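Local coordinates for protein prolyl oligopeptidase (Galerina marginata, PDB 5N4B) that cleaves peptide bonds after proline and macrocyclises toxin precursor peptides in the biosynthesis of the amanitin family, at residues V658-G663 with I690-S695; D36-L41 with I674-H679; L104-V109 with K703-N708; G142-V147 with V162-G167. The protein carries 1 engineered substitution. All blocks are in the same frame, centred on the assembly; numbering follows the deposited sequence. Where two conformers were deposited one is given.

Interaction 1. Residues V658-G663 with I690-S695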
loop_
_atom_site.group_PDB
_atom_site.type_symbol
_atom_site.label_atom_id
_atom_site.label_comp_id
_atom_site.label_asym_id
_atom_site.label_seq_id
_atom_site.Cartn_x
_atom_site.Cartn_y
_atom_site.Cartn_z
ATOM N N VAL A 658 -7.632 -15.019 3.580
ATOM C CA VAL A 658 -6.878 -14.391 4.643
ATOM C C VAL A 658 -5.541 -15.085 4.821
ATOM O O VAL A 658 -5.353 -16.233 4.431
ATOM C CB VAL A 658 -7.617 -14.324 6.007
ATOM C CG1 VAL A 658 -8.926 -13.541 5.902
ATOM C CG2 VAL A 658 -7.819 -15.728 6.563
ATOM N N ASN A 659 -4.626 -14.376 5.497
ATOM C CA ASN A 659 -3.332 -14.889 5.944
ATOM C C ASN A 659 -3.365 -14.957 7.458
ATOM O O ASN A 659 -3.708 -13.977 8.115
ATOM C CB ASN A 659 -2.227 -13.945 5.432
ATOM C CG ASN A 659 -2.141 -13.920 3.882
ATOM O OD1 ASN A 659 -2.205 -14.979 3.241
ATOM N ND2 ASN A 659 -2.006 -12.731 3.281
ATOM N N ILE A 660 -3.057 -16.129 8.015
ATOM C CA ILE A 660 -3.272 -16.368 9.446
ATOM C C ILE A 660 -2.519 -15.385 10.324
ATOM O O ILE A 660 -3.019 -15.009 11.385
ATOM C CB ILE A 660 -2.951 -17.829 9.791
ATOM C CG1 ILE A 660 -3.556 -18.238 11.129
ATOM C CG2 ILE A 660 -1.464 -18.041 9.848
ATOM C CD1 ILE A 660 -5.056 -18.252 11.163
ATOM N N GLY A 661 -1.359 -14.934 9.890
ATOM C CA GLY A 661 -0.510 -14.070 10.684
ATOM C C GLY A 661 -0.779 -12.603 10.561
ATOM O O GLY A 661 -0.030 -11.785 11.114
ATOM N N ASP A 662 -1.786 -12.222 9.777
ATOM C CA ASP A 662 -2.020 -10.824 9.479
ATOM C C ASP A 662 -2.212 -10.018 10.764
ATOM O O ASP A 662 -3.142 -10.267 11.538
ATOM C CB ASP A 662 -3.262 -10.725 8.570
ATOM C CG ASP A 662 -3.398 -9.375 7.862
ATOM O OD1 ASP A 662 -2.931 -8.324 8.379
ATOM O OD2 ASP A 662 -4.038 -9.345 6.769
ATOM N N GLY A 663 -1.311 -9.060 10.991
ATOM C CA GLY A 663 -1.395 -8.188 12.150
ATOM C C GLY A 663 -1.981 -6.836 11.856
ATOM O O GLY A 663 -2.246 -6.057 12.776
ATOM N N ILE A 690 -13.908 -19.900 2.423
ATOM C CA ILE A 690 -12.753 -19.137 2.899
ATOM C C ILE A 690 -11.489 -19.969 2.765
ATOM O O ILE A 690 -11.465 -21.164 3.113
ATOM C CB ILE A 690 -12.935 -18.596 4.339
ATOM C CG1 ILE A 690 -11.741 -17.724 4.732
ATOM C CG2 ILE A 690 -13.133 -19.749 5.344
ATOM C CD1 ILE A 690 -12.031 -16.936 6.009
ATOM N N LYS A 691 -10.436 -19.321 2.248
ATOM C CA LYS A 691 -9.077 -19.849 2.197
ATOM C C LYS A 691 -8.259 -19.174 3.281
ATOM O O LYS A 691 -8.371 -17.963 3.489
ATOM C CB LYS A 691 -8.429 -19.512 0.856
ATOM C CG LYS A 691 -8.814 -20.384 -0.241
ATOM C CD LYS A 691 -8.102 -19.942 -1.544
ATOM C CE LYS A 691 -6.591 -20.025 -1.462
ATOM N NZ LYS A 691 -5.872 -19.725 -2.746
ATOM N N ILE A 692 -7.392 -19.941 3.939
ATOM C CA ILE A 692 -6.642 -19.484 5.100
ATOM C C ILE A 692 -5.205 -19.934 4.901
ATOM O O ILE A 692 -4.891 -21.121 5.084
ATOM C CB ILE A 692 -7.208 -20.024 6.417
ATOM C CG1 ILE A 692 -8.698 -19.639 6.528
ATOM C CG2 ILE A 692 -6.386 -19.442 7.564
ATOM C CD1 ILE A 692 -9.566 -20.462 7.428
ATOM N N ASP A 693 -4.326 -19.010 4.554
ATOM C CA ASP A 693 -2.915 -19.357 4.393
ATOM C C ASP A 693 -2.275 -19.427 5.771
ATOM O O ASP A 693 -2.248 -18.422 6.478
ATOM C CB ASP A 693 -2.229 -18.329 3.501
ATOM C CG ASP A 693 -0.766 -18.698 3.157
ATOM O OD1 ASP A 693 -0.131 -19.467 3.908
ATOM O OD2 ASP A 693 -0.238 -18.213 2.131
ATOM N N LYS A 694 -1.740 -20.591 6.144
ATOM C CA LYS A 694 -1.245 -20.806 7.511
ATOM C C LYS A 694 0.248 -20.536 7.674
ATOM O O LYS A 694 0.772 -20.722 8.769
ATOM C CB LYS A 694 -1.661 -22.190 7.973
ATOM C CG LYS A 694 -3.187 -22.175 8.211
ATOM C CD LYS A 694 -3.752 -23.449 8.721
ATOM C CE LYS A 694 -5.176 -23.210 9.185
ATOM N NZ LYS A 694 -5.759 -24.497 9.570
ATOM N N SER A 695 0.926 -20.031 6.648
ATOM C CA SER A 695 2.266 -19.502 6.807
ATOM C C SER A 695 2.150 -18.147 7.471
ATOM O O SER A 695 1.428 -17.275 6.981
ATOM C CB SER A 695 2.958 -19.386 5.460
ATOM O OG SER A 695 4.277 -18.855 5.605
HETATM O O HOH W 1 0.410 -14.530 7.529
#
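Val658 and Ile692 stand side by side in a parallel beta pairing, and the tight part of the contact is built round them. Val658 N donates to Lys691 O at 3.0 Å, Val658 O receives Asp693 N, and Ile660 N donates to Asp693 O at 2.9 Å; the last two are nearly straight at 169°, the first more bent. On the apolar face Val658 CG2 lies 4.0 Å from Ile692 CG1, and Ile660, just past the strand end, brings CD1 to Ile692 CG2 at the same distance. The first torsion of Ile660 (chi1 -162°) turns CG1 away from its backbone N and leaves CG2 against Lys694 CA, 3.6 Å off.

The other face is polar. Asn659 OD1 comes to 3.4 Å from Asp693 CB, with amide and carboxylate planes 74° apart. Lys703 NZ binds both Asn659 OD1 and Asp693 OD2, which probably offsets the closeness of the two oxygens. Asp693 OD1 accepts Ser695 N at 3.0 Å on the anti side, tilted out of the carboxylate plane, in an Asx turn as the strand ends. Here direct packing gives way to a water bridge: one water accepts from Gly661 N and donates to Ser695 O, next to the exposed Lys694. The type I turn from Asn659 to Asp662 carries the charge-relay aspartate off the strand end.

In the fold, strands 653-659 and 688-693 are joined by helix 668-680 as a beta-alpha-beta unit. Val658, Ile690 and Ile692 pack on Phe671 of that helix, Ile692 also meets Thr52 of helix 46-64, and strand 688-693 borders the eight-stranded hydrolase sheet.

Interaction 2. Residues D36-L41 with I674-H679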
loop_
_atom_site.group_PDB
_atom_site.type_symbol
_atom_site.label_atom_id
_atom_site.label_comp_id
_atom_site.label_asym_id
_atom_site.label_seq_id
_atom_site.Cartn_x
_atom_site.Cartn_y
_atom_site.Cartn_z
ATOM N N ASP A 36 -22.626 -12.114 20.094
ATOM C CA ASP A 36 -21.396 -12.384 19.336
ATOM C C ASP A 36 -21.096 -13.876 19.475
ATOM O O ASP A 36 -20.132 -14.281 20.136
ATOM C CB ASP A 36 -20.236 -11.509 19.802
ATOM C CG ASP A 36 -19.128 -11.328 18.717
ATOM O OD1 ASP A 36 -19.468 -11.243 17.507
ATOM O OD2 ASP A 36 -17.936 -11.232 19.088
ATOM N N PRO A 37 -21.902 -14.724 18.828
ATOM C CA PRO A 37 -21.765 -16.172 19.000
ATOM C C PRO A 37 -20.467 -16.712 18.480
ATOM O O PRO A 37 -20.113 -17.860 18.792
ATOM C CB PRO A 37 -22.969 -16.745 18.219
ATOM C CG PRO A 37 -23.343 -15.665 17.280
ATOM C CD PRO A 37 -23.050 -14.373 17.988
ATOM N N TYR A 38 -19.759 -15.938 17.636
ATOM C CA TYR A 38 -18.475 -16.359 17.092
ATOM C C TYR A 38 -17.307 -15.597 17.725
ATOM O O TYR A 38 -16.209 -15.530 17.145
ATOM C CB TYR A 38 -18.471 -16.269 15.547
ATOM C CG TYR A 38 -19.640 -17.063 14.966
ATOM C CD1 TYR A 38 -19.787 -18.429 15.209
ATOM C CD2 TYR A 38 -20.623 -16.425 14.201
ATOM C CE1 TYR A 38 -20.860 -19.118 14.714
ATOM C CE2 TYR A 38 -21.686 -17.116 13.714
ATOM C CZ TYR A 38 -21.820 -18.446 13.956
ATOM O OH TYR A 38 -22.941 -19.123 13.472
ATOM N N GLN A 39 -17.509 -15.054 18.924
ATOM C CA GLN A 39 -16.410 -14.396 19.633
ATOM C C GLN A 39 -15.213 -15.314 19.753
ATOM O O GLN A 39 -14.067 -14.852 19.714
ATOM C CB GLN A 39 -16.882 -13.907 21.014
ATOM C CG GLN A 39 -15.772 -13.188 21.813
ATOM C CD GLN A 39 -14.782 -14.158 22.441
ATOM O OE1 GLN A 39 -15.162 -15.245 22.886
ATOM N NE2 GLN A 39 -13.490 -13.792 22.455
ATOM N N TRP A 40 -15.454 -16.619 19.881
ATOM C CA TRP A 40 -14.388 -17.594 20.072
ATOM C C TRP A 40 -13.467 -17.704 18.860
ATOM O O TRP A 40 -12.332 -18.152 19.000
ATOM C CB TRP A 40 -14.959 -18.949 20.480
ATOM C CG TRP A 40 -15.866 -19.565 19.484
ATOM C CD1 TRP A 40 -17.202 -19.366 19.365
ATOM C CD2 TRP A 40 -15.482 -20.470 18.462
ATOM N NE1 TRP A 40 -17.678 -20.116 18.297
ATOM C CE2 TRP A 40 -16.642 -20.807 17.740
ATOM C CE3 TRP A 40 -14.266 -21.056 18.094
ATOM C CZ2 TRP A 40 -16.627 -21.705 16.678
ATOM C CZ3 TRP A 40 -14.253 -21.940 17.034
ATOM C CH2 TRP A 40 -15.422 -22.253 16.332
ATOM N N LEU A 41 -13.895 -17.256 17.685
ATOM C CA LEU A 41 -13.036 -17.236 16.504
ATOM C C LEU A 41 -12.021 -16.126 16.553
ATOM O O LEU A 41 -11.191 -16.033 15.644
ATOM C CB LEU A 41 -13.893 -17.161 15.225
ATOM C CG LEU A 41 -14.542 -18.494 14.869
ATOM C CD1 LEU A 41 -15.592 -18.343 13.750
ATOM C CD2 LEU A 41 -13.480 -19.514 14.409
ATOM N N ILE A 674 -17.650 -15.072 7.610
ATOM C CA ILE A 674 -17.988 -16.300 6.885
ATOM C C ILE A 674 -18.839 -17.221 7.765
ATOM O O ILE A 674 -19.783 -17.865 7.289
ATOM C CB ILE A 674 -16.761 -17.003 6.286
ATOM C CG1 ILE A 674 -17.145 -18.053 5.224
ATOM C CG2 ILE A 674 -15.952 -17.647 7.373
ATOM C CD1 ILE A 674 -17.825 -17.481 4.011
ATOM N N ALA A 675 -18.550 -17.280 9.063
ATOM C CA ALA A 675 -19.383 -18.108 9.937
ATOM C C ALA A 675 -20.813 -17.587 9.987
ATOM O O ALA A 675 -21.775 -18.369 10.027
ATOM C CB ALA A 675 -18.754 -18.136 11.331
ATOM N N THR A 676 -20.965 -16.264 9.982
ATOM C CA THR A 676 -22.283 -15.644 10.005
ATOM C C THR A 676 -23.025 -15.871 8.690
ATOM O O THR A 676 -24.226 -16.161 8.683
ATOM C CB THR A 676 -22.118 -14.152 10.343
ATOM O OG1 THR A 676 -21.480 -14.029 11.619
ATOM C CG2 THR A 676 -23.424 -13.453 10.434
ATOM N N LEU A 677 -22.335 -15.759 7.554
ATOM C CA LEU A 677 -22.966 -16.079 6.288
ATOM C C LEU A 677 -23.438 -17.516 6.274
ATOM O O LEU A 677 -24.567 -17.806 5.861
ATOM C CB LEU A 677 -21.995 -15.872 5.138
ATOM C CG LEU A 677 -21.663 -14.475 4.655
ATOM C CD1 LEU A 677 -20.655 -14.539 3.524
ATOM C CD2 LEU A 677 -22.934 -13.761 4.220
ATOM N N GLN A 678 -22.557 -18.441 6.647
ATOM C CA GLN A 678 -22.898 -19.865 6.591
ATOM C C GLN A 678 -23.992 -20.236 7.551
ATOM O O GLN A 678 -24.745 -21.163 7.254
ATOM C CB GLN A 678 -21.645 -20.733 6.793
ATOM C CG GLN A 678 -20.609 -20.595 5.682
ATOM C CD GLN A 678 -19.310 -21.375 5.958
ATOM O OE1 GLN A 678 -19.124 -21.963 7.039
ATOM N NE2 GLN A 678 -18.395 -21.385 4.981
ATOM N N HIS A 679 -24.148 -19.498 8.646
ATOM C CA HIS A 679 -25.253 -19.737 9.573
ATOM C C HIS A 679 -26.573 -19.195 9.032
ATOM O O HIS A 679 -27.636 -19.783 9.244
ATOM C CB HIS A 679 -24.943 -19.045 10.883
ATOM C CG HIS A 679 -26.100 -19.014 11.815
ATOM N ND1 HIS A 679 -26.516 -20.123 12.504
ATOM C CD2 HIS A 679 -26.899 -17.996 12.206
ATOM C CE1 HIS A 679 -27.548 -19.798 13.258
ATOM N NE2 HIS A 679 -27.793 -18.513 13.105
#
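The phenol oxygen of Tyr38 lies against His679, with Tyr38 OH 3.3 Å from His679 CB, and takes its hydrogen bond from a third residue, Arg17, through NH1. The two segments share no hydrogen bond; the contact is mainly van der Waals, and the Tyr38 ring carries most of it. Ala675 CB sits over the centre of one ring face, 3.7 Å from the centroid and 6° off the ring normal, which meets the criteria for a CH-pi contact. The opposite face is partly covered by the neighbouring Pro37, whose CG stands 4.1 Å above the ring plane, nearer the rim.

Thr676 OG1 comes to the ring edge, 3.6 Å from Tyr38 CD2, while its own hydrogen bond goes back to Lys672 O within the helix. Tyr38 CG lies anti to its carbonyl carbon (chi1 -55°), and this torsion sends the ring out across the helix surface towards His679. The two aromatic side chains then cross at about a right angle. Leu41 adds a second apolar touch on Ala675, CD1 to CB at 4.0 Å, so the small alanine is met by both side chains.

The type I turn from Asp36 to Gln39 presents Tyr38 to helix 668-680, while a salt bridge from Asp36 to Lys672 ties down the start of the same loop. Leu41 continues towards Phe671 and towards Trp51 of helix 46-64, so this N-terminal loop packs on the hydrolase-domain helix beside helix 46-64.

Interaction 3. Residues L104-V109 with K703-N708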
loop_
_atom_site.group_PDB
_atom_site.type_symbol
_atom_site.label_atom_id
_atom_site.label_comp_id
_atom_site.label_asym_id
_atom_site.label_seq_id
_atom_site.Cartn_x
_atom_site.Cartn_y
_atom_site.Cartn_z
ATOM N N LEU A 104 10.689 -14.162 -11.900
ATOM C CA LEU A 104 9.847 -14.847 -10.935
ATOM C C LEU A 104 10.506 -14.961 -9.579
ATOM O O LEU A 104 10.073 -15.772 -8.758
ATOM C CB LEU A 104 9.427 -16.214 -11.456
ATOM C CG LEU A 104 8.588 -16.187 -12.745
ATOM C CD1 LEU A 104 8.431 -17.579 -13.324
ATOM C CD2 LEU A 104 7.255 -15.520 -12.529
ATOM N N GLN A 105 11.538 -14.175 -9.302
ATOM C CA GLN A 105 12.168 -14.232 -7.978
ATOM C C GLN A 105 11.261 -13.612 -6.928
ATOM O O GLN A 105 10.568 -12.614 -7.162
ATOM C CB GLN A 105 13.540 -13.537 -8.009
ATOM C CG GLN A 105 14.556 -14.143 -8.985
ATOM C CD GLN A 105 15.795 -13.356 -8.965
ATOM O OE1 GLN A 105 15.958 -12.400 -9.713
ATOM N NE2 GLN A 105 16.735 -13.768 -8.129
ATOM N N SER A 106 11.321 -14.188 -5.737
ATOM C CA SER A 106 10.427 -13.743 -4.680
ATOM C C SER A 106 10.861 -12.406 -4.121
ATOM O O SER A 106 10.023 -11.638 -3.646
ATOM C CB SER A 106 10.371 -14.772 -3.574
ATOM O OG SER A 106 9.671 -15.933 -4.047
ATOM N N GLN A 107 12.157 -12.112 -4.180
ATOM C CA GLN A 107 12.669 -10.800 -3.798
ATOM C C GLN A 107 13.636 -10.348 -4.892
ATOM O O GLN A 107 14.463 -11.137 -5.367
ATOM C CB GLN A 107 13.380 -10.779 -2.437
ATOM C CG GLN A 107 12.537 -11.251 -1.249
ATOM C CD GLN A 107 13.269 -11.176 0.069
ATOM O OE1 GLN A 107 13.447 -10.097 0.625
ATOM N NE2 GLN A 107 13.671 -12.312 0.564
ATOM N N SER A 108 13.526 -9.101 -5.280
ATOM C CA SER A 108 14.417 -8.534 -6.263
ATOM C C SER A 108 15.777 -8.262 -5.623
ATOM O O SER A 108 15.905 -8.117 -4.409
ATOM C CB SER A 108 13.833 -7.269 -6.866
ATOM O OG SER A 108 12.607 -7.623 -7.477
ATOM N N VAL A 109 16.793 -8.182 -6.470
ATOM C CA VAL A 109 18.192 -8.139 -6.056
ATOM C C VAL A 109 18.782 -6.771 -6.366
ATOM O O VAL A 109 18.580 -6.231 -7.452
ATOM C CB VAL A 109 18.996 -9.238 -6.771
ATOM C CG1 VAL A 109 20.444 -9.192 -6.399
ATOM C CG2 VAL A 109 18.365 -10.599 -6.408
ATOM N N LYS A 703 4.550 -13.182 0.175
ATOM C CA LYS A 703 4.595 -14.606 -0.122
ATOM C C LYS A 703 5.589 -14.894 -1.233
ATOM O O LYS A 703 5.892 -14.008 -2.042
ATOM C CB LYS A 703 3.223 -15.051 -0.612
ATOM C CG LYS A 703 2.100 -14.887 0.385
ATOM C CD LYS A 703 0.858 -15.505 -0.111
ATOM C CE LYS A 703 -0.251 -15.232 0.885
ATOM N NZ LYS A 703 -1.331 -16.245 0.810
ATOM N N PRO A 704 6.030 -16.143 -1.365
ATOM C CA PRO A 704 6.844 -16.500 -2.534
ATOM C C PRO A 704 6.038 -16.337 -3.819
ATOM O O PRO A 704 4.820 -16.497 -3.837
ATOM C CB PRO A 704 7.224 -17.958 -2.293
ATOM C CG PRO A 704 6.926 -18.221 -0.797
ATOM C CD PRO A 704 5.830 -17.269 -0.435
ATOM N N THR A 705 6.748 -16.065 -4.906
ATOM C CA THR A 705 6.086 -15.838 -6.194
ATOM C C THR A 705 5.219 -17.026 -6.603
ATOM O O THR A 705 4.113 -16.848 -7.104
ATOM C CB THR A 705 7.136 -15.576 -7.258
ATOM O OG1 THR A 705 7.896 -14.440 -6.857
ATOM C CG2 THR A 705 6.469 -15.251 -8.584
ATOM N N ASP A 706 5.711 -18.242 -6.418
ATOM C CA ASP A 706 4.945 -19.398 -6.856
ATOM C C ASP A 706 3.605 -19.497 -6.134
ATOM O O ASP A 706 2.579 -19.850 -6.739
ATOM C CB ASP A 706 5.775 -20.687 -6.838
ATOM C CG ASP A 706 6.394 -21.059 -5.477
ATOM O OD1 ASP A 706 6.038 -20.498 -4.404
ATOM O OD2 ASP A 706 7.272 -22.005 -5.486
ATOM N N LYS A 707 3.588 -19.178 -4.848
ATOM C CA LYS A 707 2.330 -19.168 -4.105
ATOM C C LYS A 707 1.419 -18.034 -4.561
ATOM O O LYS A 707 0.186 -18.218 -4.642
ATOM C CB LYS A 707 2.617 -19.103 -2.604
ATOM C CG LYS A 707 1.393 -19.207 -1.728
ATOM C CD LYS A 707 0.609 -20.469 -1.947
ATOM C CE LYS A 707 -0.550 -20.664 -0.948
ATOM N NZ LYS A 707 -0.174 -21.048 0.459
ATOM N N ASN A 708 1.971 -16.848 -4.825
ATOM C CA ASN A 708 1.175 -15.738 -5.352
ATOM C C ASN A 708 0.501 -16.140 -6.661
ATOM O O ASN A 708 -0.686 -15.871 -6.878
ATOM C CB ASN A 708 2.031 -14.489 -5.505
ATOM C CG ASN A 708 2.236 -13.764 -4.183
ATOM O OD1 ASN A 708 1.423 -13.882 -3.270
ATOM N ND2 ASN A 708 3.317 -12.999 -4.087
#
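The flat groups where Leu104 and Gln105 meet Thr705 are peptide units, and no aromatic ring takes part; the carbonyl oxygens of Leu104 and Gln105 converge on one threonine hydroxyl. Thr705 OG1 is 3.2 Å from Leu104 O and 3.3 Å from Gln105 O. Either would be a weak hydrogen bond, and the single proton leaves the choice unsettled. The Pro704 ring is approached at its CB, which lies 3.6 Å from Ser106 OG.

The firm bond uses a backbone donor: Thr705 N donates to Ser106 OG at 3.0 Å with an angle of 161° at the hydrogen. That serine oxygen also lies close to Pro704 CA, 3.3 Å away, which places it beside the first turn of helix 705-722. Ser106 of the propeller loop thus accepts the N-H of the first helical residue, directly after the N-cap Pro704.

Thr705 is set for its double role by its first torsion (chi1 -59°): OG1 sits anti to the carbonyl carbon and faces the loop carbonyls, and CG2 is left to touch Leu104 CD2 at 4.0 Å. The leucine and threonine side chains cross at roughly a right angle there, and both also rest on Arg80 of helix 68-80.

Chemically, the propeller loop between strands 96-101 and 109-113 meets the hydrolase helix through one well-formed bond from a donor at the helix start, one weak bond to either of two carbonyls and a small apolar touch. The hydroxyl has a single proton for the two carbonyls, so the polar grip at this contact is modest.

Interaction 4. Residues G142-V147 with V162-G167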
loop_
_atom_site.group_PDB
_atom_site.type_symbol
_atom_site.label_atom_id
_atom_site.label_comp_id
_atom_site.label_asym_id
_atom_site.label_seq_id
_atom_site.Cartn_x
_atom_site.Cartn_y
_atom_site.Cartn_z
ATOM N N GLY A 142 14.278 -19.106 2.842
ATOM C CA GLY A 142 13.350 -18.074 2.437
ATOM C C GLY A 142 12.521 -17.514 3.566
ATOM O O GLY A 142 11.521 -16.822 3.317
ATOM N N SER A 143 12.890 -17.787 4.805
ATOM C CA SER A 143 12.101 -17.299 5.921
ATOM C C SER A 143 12.393 -15.841 6.307
ATOM O O SER A 143 11.762 -15.361 7.248
ATOM C CB SER A 143 12.258 -18.204 7.141
ATOM O OG SER A 143 13.551 -18.161 7.642
ATOM N N ALA A 144 13.286 -15.141 5.622
ATOM C CA ALA A 144 13.653 -13.749 5.948
ATOM C C ALA A 144 13.510 -12.881 4.723
ATOM O O ALA A 144 13.909 -13.268 3.619
ATOM C CB ALA A 144 15.089 -13.625 6.368
ATOM N N GLY A 145 12.944 -11.713 4.907
ATOM C CA GLY A 145 12.774 -10.776 3.816
ATOM C C GLY A 145 13.281 -9.415 4.202
ATOM O O GLY A 145 13.194 -9.003 5.362
ATOM N N MET A 146 13.788 -8.698 3.216
ATOM C CA MET A 146 14.181 -7.316 3.393
ATOM C C MET A 146 12.962 -6.467 3.102
ATOM O O MET A 146 12.397 -6.538 2.009
ATOM C CB MET A 146 15.325 -6.943 2.467
ATOM C CG MET A 146 15.789 -5.505 2.699
ATOM S SD MET A 146 16.929 -4.912 1.479
ATOM C CE MET A 146 15.813 -4.619 0.116
ATOM N N VAL A 147 12.570 -5.680 4.070
ATOM C CA VAL A 147 11.342 -4.921 3.961
ATOM C C VAL A 147 11.558 -3.432 3.732
ATOM O O VAL A 147 10.614 -2.737 3.333
ATOM C CB VAL A 147 10.413 -5.153 5.162
ATOM C CG1 VAL A 147 10.036 -6.597 5.248
ATOM C CG2 VAL A 147 11.060 -4.723 6.453
ATOM N N VAL A 162 15.070 -6.196 8.202
ATOM C CA VAL A 162 14.806 -7.603 7.932
ATOM C C VAL A 162 13.684 -8.078 8.836
ATOM O O VAL A 162 13.695 -7.825 10.037
ATOM C CB VAL A 162 16.070 -8.428 8.180
ATOM C CG1 VAL A 162 15.777 -9.901 7.932
ATOM C CG2 VAL A 162 17.205 -7.925 7.249
ATOM N N SER A 163 12.741 -8.784 8.249
ATOM C CA SER A 163 11.649 -9.457 8.945
ATOM C C SER A 163 11.790 -10.956 8.729
ATOM O O SER A 163 12.356 -11.403 7.725
ATOM C CB SER A 163 10.275 -9.015 8.457
ATOM O OG SER A 163 10.013 -7.697 8.899
ATOM N N HIS A 164 11.300 -11.739 9.683
ATOM C CA HIS A 164 11.275 -13.186 9.605
ATOM C C HIS A 164 9.866 -13.696 9.811
ATOM O O HIS A 164 9.059 -13.055 10.468
ATOM C CB HIS A 164 12.138 -13.773 10.723
ATOM C CG HIS A 164 13.575 -13.404 10.593
ATOM N ND1 HIS A 164 14.470 -14.186 9.903
ATOM C CD2 HIS A 164 14.258 -12.316 11.009
ATOM C CE1 HIS A 164 15.659 -13.613 9.931
ATOM N NE2 HIS A 164 15.552 -12.467 10.583
ATOM N N LEU A 165 9.574 -14.866 9.235
ATOM C CA LEU A 165 8.301 -15.502 9.462
ATOM C C LEU A 165 8.067 -15.600 10.952
ATOM O O LEU A 165 8.961 -15.959 11.719
ATOM C CB LEU A 165 8.326 -16.905 8.819
ATOM C CG LEU A 165 8.404 -16.903 7.280
ATOM C CD1 LEU A 165 8.497 -18.358 6.766
ATOM C CD2 LEU A 165 7.228 -16.167 6.640
ATOM N N GLY A 166 6.853 -15.273 11.378
ATOM C CA GLY A 166 6.486 -15.303 12.766
ATOM C C GLY A 166 6.772 -14.048 13.566
ATOM O O GLY A 166 6.460 -14.024 14.764
ATOM N N GLY A 167 7.396 -13.051 12.988
ATOM C CA GLY A 167 7.777 -11.854 13.731
ATOM C C GLY A 167 6.860 -10.662 13.519
ATOM O O GLY A 167 6.258 -10.512 12.456
#
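Ala144 and His164 face each other as a non-hydrogen-bonded antiparallel pair, and the imidazole is turned obliquely beside the alanine methyl. Ala144 CB comes to 3.6 Å from His164 CE1. The histidine CG stands anti to its carbonyl carbon (chi1 -63°), which brings ND1 and CE1 back over the partner strand. Val162 lies on the same face, and its CG1 fills in alongside Ala144 at 4.1 Å from CB.

On the other face the orientation differs. Ser163 is paired with Gly145, which contributes no side chain, so the serine meets Val147, two residues beyond Gly145 on the partner strand; Ser163 OG is 3.8 Å from Val147 CG1. The same hydroxyl has its polar partners elsewhere, in His699 O and Ser170 OG. At the open end of the pair Ser143 and Leu165 touch through aliphatic carbon, CB to CD1 at 3.8 Å, while Ser143 OG bonds to Asp141.

The backbone fixes this alternation. Gly145 and Ser163 exchange two bonds, each 2.9 Å between N and O, and Leu165 N adds a third to Ser143 O. The strand axes run at 144° to one another, well short of exactly antiparallel, as expected of a twisted pair. Beyond His164 a type II turn carries the chain to Gly167, with Gly166 at positive phi (87°), and the backbone of Gly166 and Gly167 bonds to Trp696 and His699.

This is a beta hairpin, strands 144-151 and 157-164, at one side of a four-stranded propeller blade; its exit turn borders the segment that carries the catalytic histidine.

In the fold
Interaction 1 pairs the two strands of the hydrolase beta-alpha-beta unit and interaction 2 packs on its helix, 668-680; their centres are 17 Å apart, touching through Ile690 and Ile674. Interaction 4 is internal to a propeller blade, whereas interactions 2 and 3 each join the N-terminal part to the hydrolase domain. Interactions 3 and 4 lie 13 Å apart, linked by Gln107. Along the chain, interaction 4 falls inside the loops of 2 and 3, interaction 1 is nested within 3, and 2 crosses both 1 and 3. Interaction 1 holds the charge-relay Asp662 and interaction 4 lies beside His699; interaction 3 is a separate propeller-hydrolase contact joined to both, to interaction 1 through Lys703.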